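Local coordinates for protein 23S rRNA (guanine(2535)-N(1))-methyltransferase (Streptomyces viridochromogenes, PDB 1O9H) that methylates N1 of guanosine 2535 in 23S ribosomal RNA, using S-adenosyl-L-methionine as methyl donor, and thereby confers resistance to the orthosomycin antibiotic avilamycin, at residues A208-T213 against V238-A243; T213-K218 against G233-V238. All coordinates share one frame; numbering follows the deposited sequence.

Contact 1. Residues A208-T213 against V238-A243; sequences AVIAVT and VLVRAA
V212 CG2 and V238 CG1 both sit between the backbone N and the carbonyl carbon of their own residue (chi1 of V238 is 71°), and these rotations turn the two methyls onto each other at 3.3 Å, the side chains lying alongside and pointing the same way. This antiparallel pair belongs to the seven-stranded sheet of a Rossmann-like methyltransferase, order 3-2-1-4-5-7-6, with 209-214 as the fifth strand and 235-241 as the reversed seventh. V240 is rotated as V212 is, with CG2 in the inner position, and this methyl meets I210 CB at 3.8 Å. I210 CD1 lies 4.0 Å from the same V240 CG2. These four aliphatic side chains share one sheet face, where helix 190-201 packs through L197 on both I210 and V240. On the reverse face, V209, A211, L239 and R241 alternate with them, and I39 of helix 33-44 touches A211. R241 NH2 lies 3.9 Å from V209 CG2, while R241 NE makes a weak hydrogen bond to H207 O.

Two reciprocal pairs of backbone bonds fix the register. In the first, I210 N reaches V240 O at 2.8 Å and V240 N returns to I210 O. In the second, V212 and V238 exchange longer bonds, V212 N to V238 O being nearly straight (170° at the hydrogen). L239 CA approaches I210 O at 3.2 Å, a CA-H...O contact. Where the strand gives way to helix 242-248, A242 N donates to A208 O at 3.1 Å, and R241 CA contacts the same carbonyl oxygen.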
loop_
_atom_site.group_PDB
_atom_site.type_symbol
_atom_site.label_atom_id
_atom_site.label_comp_id
_atom_site.label_asym_id
_atom_site.label_seq_id
_atom_site.Cartn_x
_atom_site.Cartn_y
_atom_site.Cartn_z
ATOM N N ALA A 208 6.958 -15.230 2.016
ATOM C CA ALA A 208 6.291 -13.952 1.716
ATOM C C ALA A 208 5.079 -14.092 0.811
ATOM O O ALA A 208 5.092 -14.874 -0.118
ATOM C CB ALA A 208 7.274 -12.987 1.114
ATOM N N VAL A 209 4.018 -13.352 1.108
ATOM C CA VAL A 209 2.838 -13.310 0.254
ATOM C C VAL A 209 2.871 -12.025 -0.576
ATOM O O VAL A 209 3.189 -10.952 -0.061
ATOM C CB VAL A 209 1.536 -13.383 1.092
ATOM C CG1 VAL A 209 0.311 -13.261 0.209
ATOM C CG2 VAL A 209 1.459 -14.689 1.866
ATOM N N ILE A 210 2.545 -12.135 -1.860
ATOM C CA ILE A 210 2.508 -10.992 -2.780
ATOM C C ILE A 210 1.081 -10.768 -3.218
ATOM O O ILE A 210 0.459 -11.674 -3.738
ATOM C CB ILE A 210 3.375 -11.256 -4.018
ATOM C CG1 ILE A 210 4.806 -11.599 -3.620
ATOM C CG2 ILE A 210 3.399 -10.035 -4.940
ATOM C CD1 ILE A 210 5.597 -12.215 -4.745
ATOM N N ALA A 211 0.572 -9.561 -3.019
ATOM C CA ALA A 211 -0.803 -9.220 -3.360
ATOM C C ALA A 211 -0.789 -8.104 -4.407
ATOM O O ALA A 211 -0.316 -7.022 -4.132
ATOM C CB ALA A 211 -1.551 -8.763 -2.103
ATOM N N VAL A 212 -1.280 -8.381 -5.610
ATOM C CA VAL A 212 -1.332 -7.374 -6.669
ATOM C C VAL A 212 -2.773 -7.109 -7.032
ATOM O O VAL A 212 -3.599 -8.000 -6.958
ATOM C CB VAL A 212 -0.554 -7.802 -7.929
ATOM C CG1 VAL A 212 0.942 -7.945 -7.624
ATOM C CG2 VAL A 212 -1.092 -9.095 -8.489
ATOM N N THR A 213 -3.064 -5.872 -7.411
ATOM C CA THR A 213 -4.417 -5.432 -7.766
ATOM C C THR A 213 -4.406 -4.761 -9.127
ATOM O O THR A 213 -3.437 -4.099 -9.484
ATOM C CB THR A 213 -4.924 -4.426 -6.742
ATOM O OG1 THR A 213 -4.099 -4.482 -5.571
ATOM C CG2 THR A 213 -6.308 -4.787 -6.256
ATOM N N VAL A 238 -4.861 -10.980 -7.004
ATOM C CA VAL A 238 -4.293 -12.318 -6.915
ATOM C C VAL A 238 -3.155 -12.335 -5.884
ATOM O O VAL A 238 -2.363 -11.402 -5.815
ATOM C CB VAL A 238 -3.797 -12.813 -8.305
ATOM C CG1 VAL A 238 -2.558 -12.055 -8.750
ATOM C CG2 VAL A 238 -3.535 -14.324 -8.293
ATOM N N LEU A 239 -3.094 -13.398 -5.083
ATOM C CA LEU A 239 -2.080 -13.553 -4.042
ATOM C C LEU A 239 -1.208 -14.732 -4.379
ATOM O O LEU A 239 -1.716 -15.805 -4.658
ATOM C CB LEU A 239 -2.731 -13.797 -2.684
ATOM C CG LEU A 239 -3.827 -12.799 -2.286
ATOM C CD1 LEU A 239 -4.276 -13.044 -0.858
ATOM C CD2 LEU A 239 -3.336 -11.372 -2.440
ATOM N N VAL A 240 0.103 -14.535 -4.364
ATOM C CA VAL A 240 1.043 -15.612 -4.641
ATOM C C VAL A 240 2.156 -15.682 -3.594
ATOM O O VAL A 240 2.470 -14.699 -2.932
ATOM C CB VAL A 240 1.676 -15.470 -6.061
ATOM C CG1 VAL A 240 0.602 -15.579 -7.134
ATOM C CG2 VAL A 240 2.456 -14.167 -6.202
ATOM N N ARG A 241 2.763 -16.851 -3.462
ATOM C CA ARG A 241 3.829 -17.040 -2.496
ATOM C C ARG A 241 5.154 -16.994 -3.227
ATOM O O ARG A 241 5.282 -17.556 -4.308
ATOM C CB ARG A 241 3.656 -18.372 -1.763
ATOM C CG ARG A 241 4.848 -18.739 -0.884
ATOM C CD ARG A 241 4.518 -19.626 0.282
ATOM N NE ARG A 241 3.679 -18.957 1.273
ATOM C CZ ARG A 241 2.394 -19.217 1.488
ATOM N NH1 ARG A 241 1.731 -20.124 0.782
ATOM N NH2 ARG A 241 1.758 -18.551 2.426
ATOM N N ALA A 242 6.131 -16.320 -2.635
ATOM C CA ALA A 242 7.464 -16.202 -3.209
ATOM C C ALA A 242 8.067 -17.554 -3.604
ATOM O O ALA A 242 8.683 -17.677 -4.669
ATOM C CB ALA A 242 8.392 -15.483 -2.232
ATOM N N ALA A 243 7.900 -18.558 -2.742
ATOM C CA ALA A 243 8.416 -19.910 -3.003
ATOM C C ALA A 243 7.848 -20.536 -4.286
ATOM O O ALA A 243 8.589 -21.107 -5.080
ATOM C CB ALA A 243 8.138 -20.822 -1.805
#

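Contact 2. Residues T213-K218 against G233-V238; sequences TDRSRK and GTRSAV
R215 and T234 lie side by side and point the same way, so that T234 OG1 stands 3.2 Å above the centre of one face of the R215 guanidinium; the angle from NE is too poor for a hydrogen bond. A bend at chi2 (78°) brings the R215 chain alongside T234. R215 NH1 also comes over one face of the R235 guanidinium, offset toward the rim, 4.3 Å from R235 NH1. The like charges are probably eased by the salt bridge of R235 NH1 to D175. Farther in, T213 and R235 cross at about a right angle, T213 CG2 meeting R235 CD at 3.5 Å.

On the other face, S236 OG donates to S216 O at 3.1 Å, coming from above the carbonyl plane, 73° out of it. S216 OG in turn makes a weak bond to K218 O. The backbones beneath are tied by D214 N to S236 O and S236 N to D214 O, both 3.0 Å, while D214 OD1 accepts from V188 N.

The regular antiparallel pairing ends at D214, and the following loop stays close to strand 235-241 through the S236 OG to S216 O bond. This end lies at the C-terminal edge of the parallel strands, the side on which class I methyltransferases bind S-adenosyl-L-methionine, and D175 begins a DLPY sequence that resembles the (D/N/S)PPY motif found at the end of the fourth strand in many amino-methyltransferases.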
loop_
_atom_site.group_PDB
_atom_site.type_symbol
_atom_site.label_atom_id
_atom_site.label_comp_id
_atom_site.label_asym_id
_atom_site.label_seq_id
_atom_site.Cartn_x
_atom_site.Cartn_y
_atom_site.Cartn_z
ATOM N N THR A 213 -3.064 -5.872 -7.411
ATOM C CA THR A 213 -4.417 -5.432 -7.766
ATOM C C THR A 213 -4.406 -4.761 -9.127
ATOM O O THR A 213 -3.437 -4.099 -9.484
ATOM C CB THR A 213 -4.924 -4.426 -6.742
ATOM O OG1 THR A 213 -4.099 -4.482 -5.571
ATOM C CG2 THR A 213 -6.308 -4.787 -6.256
ATOM N N ASP A 214 -5.488 -4.931 -9.874
ATOM C CA ASP A 214 -5.641 -4.306 -11.181
ATOM C C ASP A 214 -7.097 -3.931 -11.415
ATOM O O ASP A 214 -7.993 -4.400 -10.711
ATOM C CB ASP A 214 -5.156 -5.254 -12.286
ATOM C CG ASP A 214 -4.431 -4.528 -13.421
ATOM O OD1 ASP A 214 -4.132 -5.186 -14.442
ATOM O OD2 ASP A 214 -4.110 -3.319 -13.392
ATOM N N ARG A 215 -7.326 -3.085 -12.416
ATOM C CA ARG A 215 -8.681 -2.705 -12.813
ATOM C C ARG A 215 -9.368 -3.777 -13.673
ATOM O O ARG A 215 -10.552 -3.658 -13.978
ATOM C CB ARG A 215 -8.657 -1.372 -13.563
ATOM C CG ARG A 215 -9.954 -0.565 -13.470
ATOM C CD ARG A 215 -10.144 0.175 -12.148
ATOM N NE ARG A 215 -11.340 1.028 -12.168
ATOM C CZ ARG A 215 -11.658 1.932 -11.228
ATOM N NH1 ARG A 215 -10.865 2.129 -10.168
ATOM N NH2 ARG A 215 -12.776 2.647 -11.350
ATOM N N SER A 216 -8.636 -4.824 -14.054
ATOM C CA SER A 216 -9.206 -5.921 -14.839
ATOM C C SER A 216 -10.161 -6.806 -14.031
ATOM O O SER A 216 -10.401 -6.563 -12.845
ATOM C CB SER A 216 -8.096 -6.783 -15.447
ATOM O OG SER A 216 -7.659 -7.779 -14.543
ATOM N N ARG A 217 -10.708 -7.824 -14.700
ATOM C CA ARG A 217 -11.630 -8.790 -14.084
ATOM C C ARG A 217 -10.885 -10.026 -13.569
ATOM O O ARG A 217 -11.344 -10.698 -12.646
ATOM C CB ARG A 217 -12.710 -9.229 -15.084
ATOM C CG ARG A 217 -13.537 -8.091 -15.706
ATOM C CD ARG A 217 -14.278 -7.188 -14.709
ATOM N NE ARG A 217 -15.202 -7.912 -13.822
ATOM C CZ ARG A 217 -16.155 -7.335 -13.075
ATOM N NH1 ARG A 217 -16.340 -6.017 -13.100
ATOM N NH2 ARG A 217 -16.938 -8.085 -12.302
ATOM N N LYS A 218 -9.747 -10.327 -14.187
ATOM C CA LYS A 218 -8.896 -11.432 -13.755
ATOM C C LYS A 218 -7.442 -11.151 -14.143
ATOM O O LYS A 218 -7.169 -10.645 -15.241
ATOM C CB LYS A 218 -9.383 -12.749 -14.378
ATOM C CG LYS A 218 -8.680 -14.010 -13.866
ATOM C CD LYS A 218 -9.325 -15.281 -14.433
ATOM C CE LYS A 218 -10.671 -15.621 -13.762
ATOM N NZ LYS A 218 -10.589 -15.747 -12.260
ATOM N N GLY A 233 -16.099 -5.137 -7.478
ATOM C CA GLY A 233 -16.489 -4.032 -8.328
ATOM C C GLY A 233 -15.635 -4.052 -9.573
ATOM O O GLY A 233 -15.651 -5.023 -10.333
ATOM N N THR A 234 -14.870 -2.979 -9.752
ATOM C CA THR A 234 -13.999 -2.812 -10.910
ATOM C C THR A 234 -12.647 -3.503 -10.716
ATOM O O THR A 234 -11.907 -3.709 -11.682
ATOM C CB THR A 234 -13.771 -1.307 -11.171
ATOM O OG1 THR A 234 -13.180 -0.691 -10.016
ATOM C CG2 THR A 234 -15.114 -0.560 -11.355
ATOM N N ARG A 235 -12.337 -3.862 -9.469
ATOM C CA ARG A 235 -11.006 -4.348 -9.092
ATOM C C ARG A 235 -10.916 -5.866 -8.941
ATOM O O ARG A 235 -11.893 -6.522 -8.584
ATOM C CB ARG A 235 -10.562 -3.679 -7.790
ATOM C CG ARG A 235 -9.874 -2.339 -7.991
ATOM C CD ARG A 235 -8.385 -2.365 -7.656
ATOM N NE ARG A 235 -7.668 -1.196 -8.161
ATOM C CZ ARG A 235 -7.853 0.055 -7.739
ATOM N NH1 ARG A 235 -7.141 1.041 -8.275
ATOM N NH2 ARG A 235 -8.737 0.338 -6.787
ATOM N N SER A 236 -9.722 -6.397 -9.216
ATOM C CA SER A 236 -9.400 -7.809 -9.009
ATOM C C SER A 236 -7.997 -7.979 -8.394
ATOM O O SER A 236 -7.095 -7.177 -8.645
ATOM C CB SER A 236 -9.517 -8.591 -10.326
ATOM O OG SER A 236 -8.464 -8.271 -11.218
ATOM N N ALA A 237 -7.826 -9.027 -7.589
ATOM C CA ALA A 237 -6.572 -9.268 -6.876
ATOM C C ALA A 237 -6.164 -10.739 -6.887
ATOM O O ALA A 237 -7.007 -11.627 -6.794
ATOM C CB ALA A 237 -6.682 -8.768 -5.439
ATOM N N VAL A 238 -4.861 -10.980 -7.004
ATOM C CA VAL A 238 -4.293 -12.318 -6.915
ATOM C C VAL A 238 -3.155 -12.335 -5.884
ATOM O O VAL A 238 -2.363 -11.402 -5.815
ATOM C CB VAL A 238 -3.797 -12.813 -8.305
ATOM C CG1 VAL A 238 -2.558 -12.055 -8.750
ATOM C CG2 VAL A 238 -3.535 -14.324 -8.293
#

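From the N-terminal side, residues 208-213 enter strand 209-214 at the edge of the parallel part of the sheet, next to strand 171-175. The chain then turns through 213-218, crosses to the outermost strand 228-232 and comes back along strand 235-241, wedged between the other two. Contact 2 closes the inner loop, with 14 residues between its segments; contact 1 closes the longer one, with 24, so contact 2 is nested inside contact 1. Both share T213 and V238, and their centres are about 14 Å apart. Together they join the reversed strand 235-241, along its length, to strand 209-214 of the parallel core, contact 1 reaching the start of helix 242-248.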